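Local coordinates for chitin binding protein (Streptomyces lividans, PDB 5FTZ), which is a copper-dependent lytic polysaccharide monooxygenase of family AA10 that probably binds chitin and cleaves its chains oxidatively, at residues K12-N16 with G17-G21; H109-A112 with R113-N117; V124-G128 with K129-A133. One frame throughout, in Å; residues are numbered along the deposited sequence.

Contact 1 (K12-N16 with G17-G21); sequences KVCQN and GTVGG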
loop_
_atom_site.group_PDB
_atom_site.type_symbol
_atom_site.label_atom_id
_atom_site.label_comp_id
_atom_site.label_asym_id
_atom_site.label_seq_id
_atom_site.Cartn_x
_atom_site.Cartn_y
_atom_site.Cartn_z
ATOM N N LYS A 12 -5.026 -27.611 7.664
ATOM C CA LYS A 12 -4.082 -28.003 8.702
ATOM C C LYS A 12 -4.374 -29.388 9.239
ATOM O O LYS A 12 -3.408 -30.132 9.525
ATOM C CB LYS A 12 -4.079 -26.958 9.807
ATOM C CG LYS A 12 -3.057 -27.186 10.927
ATOM C CD LYS A 12 -1.633 -27.327 10.412
ATOM C CE LYS A 12 -0.663 -27.258 11.583
ATOM N NZ LYS A 12 0.710 -27.267 11.041
ATOM N N VAL A 13 -5.630 -29.807 9.374
ATOM C CA VAL A 13 -5.889 -31.167 9.775
ATOM C C VAL A 13 -5.433 -32.149 8.719
ATOM O O VAL A 13 -5.002 -33.261 9.067
ATOM C CB VAL A 13 -7.329 -31.484 10.220
ATOM C CG1 VAL A 13 -7.721 -30.599 11.403
ATOM C CG2 VAL A 13 -8.335 -31.416 9.167
ATOM N N CYS A 14 -5.434 -31.758 7.461
ATOM C CA CYS A 14 -4.845 -32.598 6.401
ATOM C C CYS A 14 -3.308 -32.653 6.566
ATOM O O CYS A 14 -2.713 -33.759 6.612
ATOM C CB CYS A 14 -5.280 -32.025 5.054
ATOM S SG CYS A 14 -6.994 -32.299 4.600
ATOM N N GLN A 15 -2.654 -31.566 6.839
ATOM C CA GLN A 15 -1.190 -31.576 6.971
ATOM C C GLN A 15 -0.740 -32.313 8.237
ATOM O O GLN A 15 0.312 -33.001 8.203
ATOM C CB GLN A 15 -0.631 -30.184 6.908
ATOM C CG GLN A 15 0.892 -30.098 6.981
ATOM C CD GLN A 15 1.371 -30.058 8.404
ATOM O OE1 GLN A 15 0.672 -29.649 9.345
ATOM N NE2 GLN A 15 2.626 -30.478 8.594
ATOM N N ASN A 16 -1.489 -32.229 9.326
ATOM C CA ASN A 16 -0.970 -32.628 10.608
ATOM C C ASN A 16 -1.168 -34.107 10.910
ATOM O O ASN A 16 -0.775 -34.549 11.981
ATOM C CB ASN A 16 -1.399 -31.669 11.713
ATOM C CG ASN A 16 -2.763 -31.875 12.167
ATOM O OD1 ASN A 16 -3.434 -32.850 11.782
ATOM N ND2 ASN A 16 -3.262 -30.884 12.988
ATOM N N GLY A 17 -1.750 -34.847 9.977
ATOM C CA GLY A 17 -1.882 -36.284 10.183
ATOM C C GLY A 17 -3.225 -36.682 10.710
ATOM O O GLY A 17 -3.497 -37.873 10.885
ATOM N N THR A 18 -4.088 -35.717 11.012
ATOM C CA THR A 18 -5.352 -36.048 11.617
ATOM C C THR A 18 -6.321 -36.668 10.617
ATOM O O THR A 18 -7.154 -37.498 11.017
ATOM C CB THR A 18 -5.994 -34.805 12.277
ATOM O OG1 THR A 18 -5.040 -34.271 13.239
ATOM C CG2 THR A 18 -7.243 -35.163 13.051
ATOM N N VAL A 19 -6.247 -36.210 9.382
ATOM C CA VAL A 19 -7.093 -36.663 8.292
ATOM C C VAL A 19 -6.175 -37.121 7.207
ATOM O O VAL A 19 -5.311 -36.372 6.772
ATOM C CB VAL A 19 -7.959 -35.463 7.775
ATOM C CG1 VAL A 19 -8.656 -35.745 6.489
ATOM C CG2 VAL A 19 -8.974 -35.107 8.852
ATOM N N GLY A 20 -6.409 -38.315 6.707
ATOM C CA GLY A 20 -5.628 -38.829 5.585
ATOM C C GLY A 20 -6.310 -38.620 4.247
ATOM O O GLY A 20 -7.502 -38.309 4.172
ATOM N N GLY A 21 -5.589 -38.786 3.152
ATOM C CA GLY A 21 -6.183 -38.840 1.825
ATOM C C GLY A 21 -6.454 -37.500 1.152
ATOM O O GLY A 21 -7.083 -37.466 0.124
HETATM O O HOH W 1 -5.831 -31.473 14.328
#
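N16 and T18 meet across the end of helix 10-15, and the amide of N16 does most of the work. From CB, which stands 3.6 Å from G17 N, the N16 side chain takes a first torsion of 79°, setting CG between the backbone N and the carbonyl carbon and turning the amide toward T18. At the tip, N16 OD1 accepts two bonds: a short one of 2.6 Å from T18 OG1, tilted 31° from the carbonyl plane, and one of 3.0 Å from T18 N, which lies in that plane and closes an Asx turn just after the helix. ND2, the other branch, donates to a water that in turn donates to T18 OG1. G17, with positive phi, is where the chain leaves the helix, and what follows folds back on the last turn of the helix: V19 N donates to V13 O at 3.2 Å, while T18 N reaches the same oxygen weakly. On the inner side of the turn, V13 CG2 rests 3.8 Å from V19 CG2. V19 CG1 approaches C14 SG at 4.3 Å, the sulfur of the C14-C22 disulfide that ties the helix to the following loop, and P65 and P71 also touch V19.

Contact 2 (H109-A112 with R113-N117); sequences HNLA and RSDLN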
loop_
_atom_site.group_PDB
_atom_site.type_symbol
_atom_site.label_atom_id
_atom_site.label_comp_id
_atom_site.label_asym_id
_atom_site.label_seq_id
_atom_site.Cartn_x
_atom_site.Cartn_y
_atom_site.Cartn_z
ATOM N N HIS A 109 -23.409 -30.915 1.117
ATOM C CA HIS A 109 -22.833 -30.521 -0.184
ATOM C C HIS A 109 -21.585 -29.697 0.098
ATOM O O HIS A 109 -21.279 -29.449 1.297
ATOM C CB HIS A 109 -23.872 -29.780 -1.019
ATOM C CG HIS A 109 -24.108 -28.356 -0.640
ATOM N ND1 HIS A 109 -24.627 -27.435 -1.523
ATOM C CD2 HIS A 109 -23.871 -27.670 0.511
ATOM C CE1 HIS A 109 -24.667 -26.244 -0.948
ATOM N NE2 HIS A 109 -24.255 -26.369 0.295
ATOM N N ASN A 110 -20.914 -29.206 -0.920
ATOM C CA ASN A 110 -19.725 -28.378 -0.689
ATOM C C ASN A 110 -20.163 -26.995 -0.194
ATOM O O ASN A 110 -21.073 -26.404 -0.752
ATOM C CB ASN A 110 -18.951 -28.177 -1.953
ATOM C CG ASN A 110 -18.300 -29.435 -2.491
ATOM O OD1 ASN A 110 -18.606 -30.565 -2.111
ATOM N ND2 ASN A 110 -17.448 -29.207 -3.440
ATOM N N LEU A 111 -19.470 -26.427 0.789
ATOM C CA LEU A 111 -19.839 -25.146 1.388
ATOM C C LEU A 111 -20.065 -24.079 0.325
ATOM O O LEU A 111 -19.248 -23.881 -0.599
ATOM C CB LEU A 111 -18.716 -24.673 2.320
ATOM C CG LEU A 111 -19.086 -23.513 3.243
ATOM C CD1 LEU A 111 -19.985 -23.981 4.355
ATOM C CD2 LEU A 111 -17.794 -22.888 3.786
ATOM N N ALA A 112 -21.122 -23.303 0.537
ATOM C CA ALA A 112 -21.474 -22.225 -0.367
ATOM C C ALA A 112 -21.946 -20.994 0.396
ATOM O O ALA A 112 -22.221 -21.075 1.625
ATOM C CB ALA A 112 -22.617 -22.699 -1.254
ATOM N N ARG A 113 -22.013 -19.846 -0.293
ATOM C CA ARG A 113 -22.506 -18.621 0.348
ATOM C C ARG A 113 -23.858 -18.774 1.029
ATOM O O ARG A 113 -24.093 -18.192 2.070
ATOM C CB ARG A 113 -22.515 -17.479 -0.649
ATOM C CG ARG A 113 -21.107 -17.007 -1.030
ATOM C CD ARG A 113 -21.162 -16.286 -2.383
ATOM N NE ARG A 113 -19.852 -15.800 -2.780
ATOM C CZ ARG A 113 -18.846 -16.538 -3.261
ATOM N NH1 ARG A 113 -18.930 -17.848 -3.390
ATOM N NH2 ARG A 113 -17.713 -15.938 -3.555
ATOM N N SER A 114 -24.751 -19.560 0.446
ATOM C CA SER A 114 -26.091 -19.767 1.024
ATOM C C SER A 114 -26.051 -20.453 2.391
ATOM O O SER A 114 -26.983 -20.373 3.180
ATOM C CB SER A 114 -26.940 -20.604 0.075
ATOM O OG SER A 114 -26.298 -21.818 -0.352
ATOM N N ASP A 115 -24.920 -21.131 2.692
ATOM C CA ASP A 115 -24.739 -21.762 4.012
ATOM C C ASP A 115 -24.246 -20.826 5.091
ATOM O O ASP A 115 -24.345 -21.166 6.256
ATOM C CB ASP A 115 -23.739 -22.897 3.901
ATOM C CG ASP A 115 -24.205 -23.973 2.928
ATOM O OD1 ASP A 115 -25.371 -24.402 3.118
ATOM O OD2 ASP A 115 -23.436 -24.340 1.954
ATOM N N LEU A 116 -23.741 -19.680 4.692
ATOM C CA LEU A 116 -23.027 -18.780 5.558
ATOM C C LEU A 116 -23.843 -17.578 5.952
ATOM O O LEU A 116 -24.629 -17.037 5.132
ATOM C CB LEU A 116 -21.732 -18.319 4.899
ATOM C CG LEU A 116 -20.617 -19.344 4.789
ATOM C CD1 LEU A 116 -19.579 -18.947 3.714
ATOM C CD2 LEU A 116 -19.963 -19.578 6.151
ATOM N N ASN A 117 -23.682 -17.105 7.178
ATOM C CA ASN A 117 -24.089 -15.767 7.519
ATOM C C ASN A 117 -23.054 -14.840 6.919
ATOM O O ASN A 117 -21.871 -14.839 7.349
ATOM C CB ASN A 117 -24.194 -15.652 9.030
ATOM C CG ASN A 117 -24.555 -14.255 9.483
ATOM O OD1 ASN A 117 -24.544 -13.295 8.730
ATOM N ND2 ASN A 117 -24.900 -14.165 10.750
#
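D115 OD2 sits between the ring of H109 and the backbone of A112 and takes a hydrogen bond from each. H109 NE2 donates to D115 OD2 over 2.7 Å, and its N-H points nearly at the oxygen, with an angle of 155°. OD2 receives it on the syn lone pair, the side of its sister oxygen, and lies close to the imidazole plane, so the carboxylate meets the edge of the ring; the two flat groups stand almost perpendicular, 89° apart. The anti lone pair of D115 OD2 takes A112 N at 2.9 Å. The other oxygen, OD1, is bound by N106 N.

Around this first shell the backbone turns back on itself. D115 N donates to A112 O, also at 2.9 Å, so D115 binds the backbone of A112 once through its amide and once through its carboxylate, at the start of the 3-10 turn 113-115. With chi1 at -60°, CG of D115 lies beside its own backbone N, which directs the carboxylate back over A112. L111 CD1 packs on D115 CB at 3.9 Å, and L111 CD2 and L116 CD1 come within 4.3 Å of each other. All this lies in the long loop between strands 93-100 and 122-125, which the two leucines pin against V150 and L152 of strand 148-157.

Farther out, R113, leading away from the turn, forms a salt bridge with D45 and gives hydrogen bonds to the carbonyls of P39, S41 and P43, joining this loop to a second one.

With both oxygens of a buried carboxylate supplied with donors, D115 is probably held as the anion, and its charge would tend to favour a protonated, positively charged H109.

Contact 3 (V124-G128 with K129-A133); sequences VPYGG and KQPPA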
loop_
_atom_site.group_PDB
_atom_site.type_symbol
_atom_site.label_atom_id
_atom_site.label_comp_id
_atom_site.label_asym_id
_atom_site.label_seq_id
_atom_site.Cartn_x
_atom_site.Cartn_y
_atom_site.Cartn_z
ATOM N N VAL A 124 -11.115 -7.811 11.739
ATOM C CA VAL A 124 -9.922 -7.066 12.214
ATOM C C VAL A 124 -9.346 -6.269 11.058
ATOM O O VAL A 124 -8.629 -6.832 10.216
ATOM C CB VAL A 124 -8.917 -8.022 12.815
ATOM C CG1 VAL A 124 -7.749 -7.286 13.403
ATOM C CG2 VAL A 124 -9.568 -8.846 13.926
ATOM N N PRO A 125 -9.667 -4.956 10.981
ATOM C CA PRO A 125 -8.989 -4.111 10.003
ATOM C C PRO A 125 -7.510 -4.071 10.412
ATOM O O PRO A 125 -7.195 -3.888 11.617
ATOM C CB PRO A 125 -9.670 -2.763 10.170
ATOM C CG PRO A 125 -10.954 -3.040 10.911
ATOM C CD PRO A 125 -10.628 -4.191 11.803
ATOM N N TYR A 126 -6.574 -4.230 9.452
ATOM C CA TYR A 126 -5.157 -4.352 9.817
ATOM C C TYR A 126 -4.258 -3.249 9.254
ATOM O O TYR A 126 -3.070 -3.217 9.542
ATOM C CB TYR A 126 -4.613 -5.723 9.387
ATOM C CG TYR A 126 -3.601 -6.332 10.313
ATOM C CD1 TYR A 126 -3.969 -6.823 11.548
ATOM C CD2 TYR A 126 -2.251 -6.359 9.987
ATOM C CE1 TYR A 126 -3.044 -7.384 12.414
ATOM C CE2 TYR A 126 -1.322 -6.890 10.849
ATOM C CZ TYR A 126 -1.730 -7.377 12.083
ATOM O OH TYR A 126 -0.771 -7.906 12.962
ATOM N N GLY A 127 -4.801 -2.327 8.496
ATOM C CA GLY A 127 -4.086 -1.096 8.166
ATOM C C GLY A 127 -2.899 -1.262 7.258
ATOM O O GLY A 127 -2.025 -0.375 7.260
ATOM N N GLY A 128 -2.781 -2.352 6.490
ATOM C CA GLY A 128 -1.630 -2.539 5.631
ATOM C C GLY A 128 -0.387 -3.066 6.309
ATOM O O GLY A 128 0.655 -3.165 5.686
ATOM N N LYS A 129 -0.482 -3.348 7.605
ATOM C CA LYS A 129 0.673 -3.800 8.348
ATOM C C LYS A 129 0.971 -5.288 8.098
ATOM O O LYS A 129 0.123 -6.048 7.647
ATOM C CB LYS A 129 0.471 -3.515 9.823
ATOM C CG LYS A 129 0.365 -2.006 10.152
ATOM C CD LYS A 129 1.610 -1.236 9.766
ATOM C CE LYS A 129 1.572 0.154 10.366
ATOM N NZ LYS A 129 1.807 1.176 9.324
ATOM N N GLN A 130 2.188 -5.684 8.407
ATOM C CA GLN A 130 2.626 -7.077 8.355
ATOM C C GLN A 130 2.395 -7.781 9.665
ATOM O O GLN A 130 2.929 -7.345 10.690
ATOM C CB GLN A 130 4.081 -7.158 8.063
ATOM C CG GLN A 130 4.426 -6.654 6.709
ATOM C CD GLN A 130 5.856 -6.997 6.447
ATOM O OE1 GLN A 130 6.744 -6.228 6.824
ATOM N NE2 GLN A 130 6.102 -8.223 5.959
ATOM N N PRO A 131 1.636 -8.877 9.663
ATOM C CA PRO A 131 1.425 -9.573 10.900
ATOM C C PRO A 131 2.710 -10.227 11.404
ATOM O O PRO A 131 3.584 -10.488 10.589
ATOM C CB PRO A 131 0.402 -10.653 10.534
ATOM C CG PRO A 131 0.696 -10.938 9.082
ATOM C CD PRO A 131 1.043 -9.603 8.505
ATOM N N PRO A 132 2.741 -10.563 12.701
ATOM C CA PRO A 132 3.810 -11.482 13.199
ATOM C C PRO A 132 3.641 -12.866 12.561
ATOM O O PRO A 132 2.552 -13.163 12.043
ATOM C CB PRO A 132 3.501 -11.533 14.678
ATOM C CG PRO A 132 1.984 -11.292 14.777
ATOM C CD PRO A 132 1.698 -10.296 13.686
ATOM N N ALA A 133 4.658 -13.735 12.604
ATOM C CA ALA A 133 4.542 -15.081 12.047
ATOM C C ALA A 133 3.476 -15.937 12.684
ATOM O O ALA A 133 2.932 -16.853 12.029
ATOM C CB ALA A 133 5.880 -15.775 12.162
HETATM O O HOH W 2 1.763 -5.732 12.813
HETATM O O HOH W 3 -1.673 1.365 9.258
HETATM O O HOH W 4 0.253 0.751 6.368
#
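The ring of Y126 meets K129 at its edge: the K129 carbonyl lies near the ring plane, with O 3.3 Å from CD2, and the carbonyl carbon of Q130 lies along the same border. P131 N approaches obliquely. At the end of the ring, the phenol oxygen packs against prolines, with P131 CA 3.4 Å from Y126 OH and CD of P132 at 3.5 Å. A water that donates to Q130 O makes a weak bond of 3.3 Å with Y126 OH. A chi1 of -144°, well off a staggered value, accompanies this placement.

The backbone around it is a type I' beta turn from Y126 to K129, with G127 and G128 at its corners, both at positive phi. K129 N closes it, donating to Y126 O over 3.2 Å, nearly straight at 166°. The chain here crosses from strand 122-125 of the mixed sheet to strand 134-140 of the antiparallel one, and a bound copper ion lies about 6 Å from G128.

K129 CB and CG pass over Y126 O, and two waters donate to G127 O while bonding only weakly to K129 NZ. T93 and L135 also touch the Y126 side chain. Replacing Y126 by an alanine removes ring and hydroxyl, which is likely to open a gap beside the K129 carbonyl and cost P131, P132 and the water their neighbour. R90 O accepts from Q130 NE2, and R90 NE donates to P131 O.

All three are local turns, one leaving a helix, one within a loop and one leaving a strand, met in series along the chain. Contact 2 is the most buried, its leucines facing strand 148-157. Contact 1 is mixed, with valines and a disulfide cysteine on the inside and polar groups at the surface; its amide-hydroxyl pair is bridged by water, where contact 2 has a histidine-carboxylate pair. Contact 3 is a surface turn relying on glycines, prolines, one aromatic ring and water, with a copper ion about 6 Å from G128. Contacts 2 and 3 flank strand 122-125 along the chain, one before it and one after, yet their centres lie about 27 Å apart.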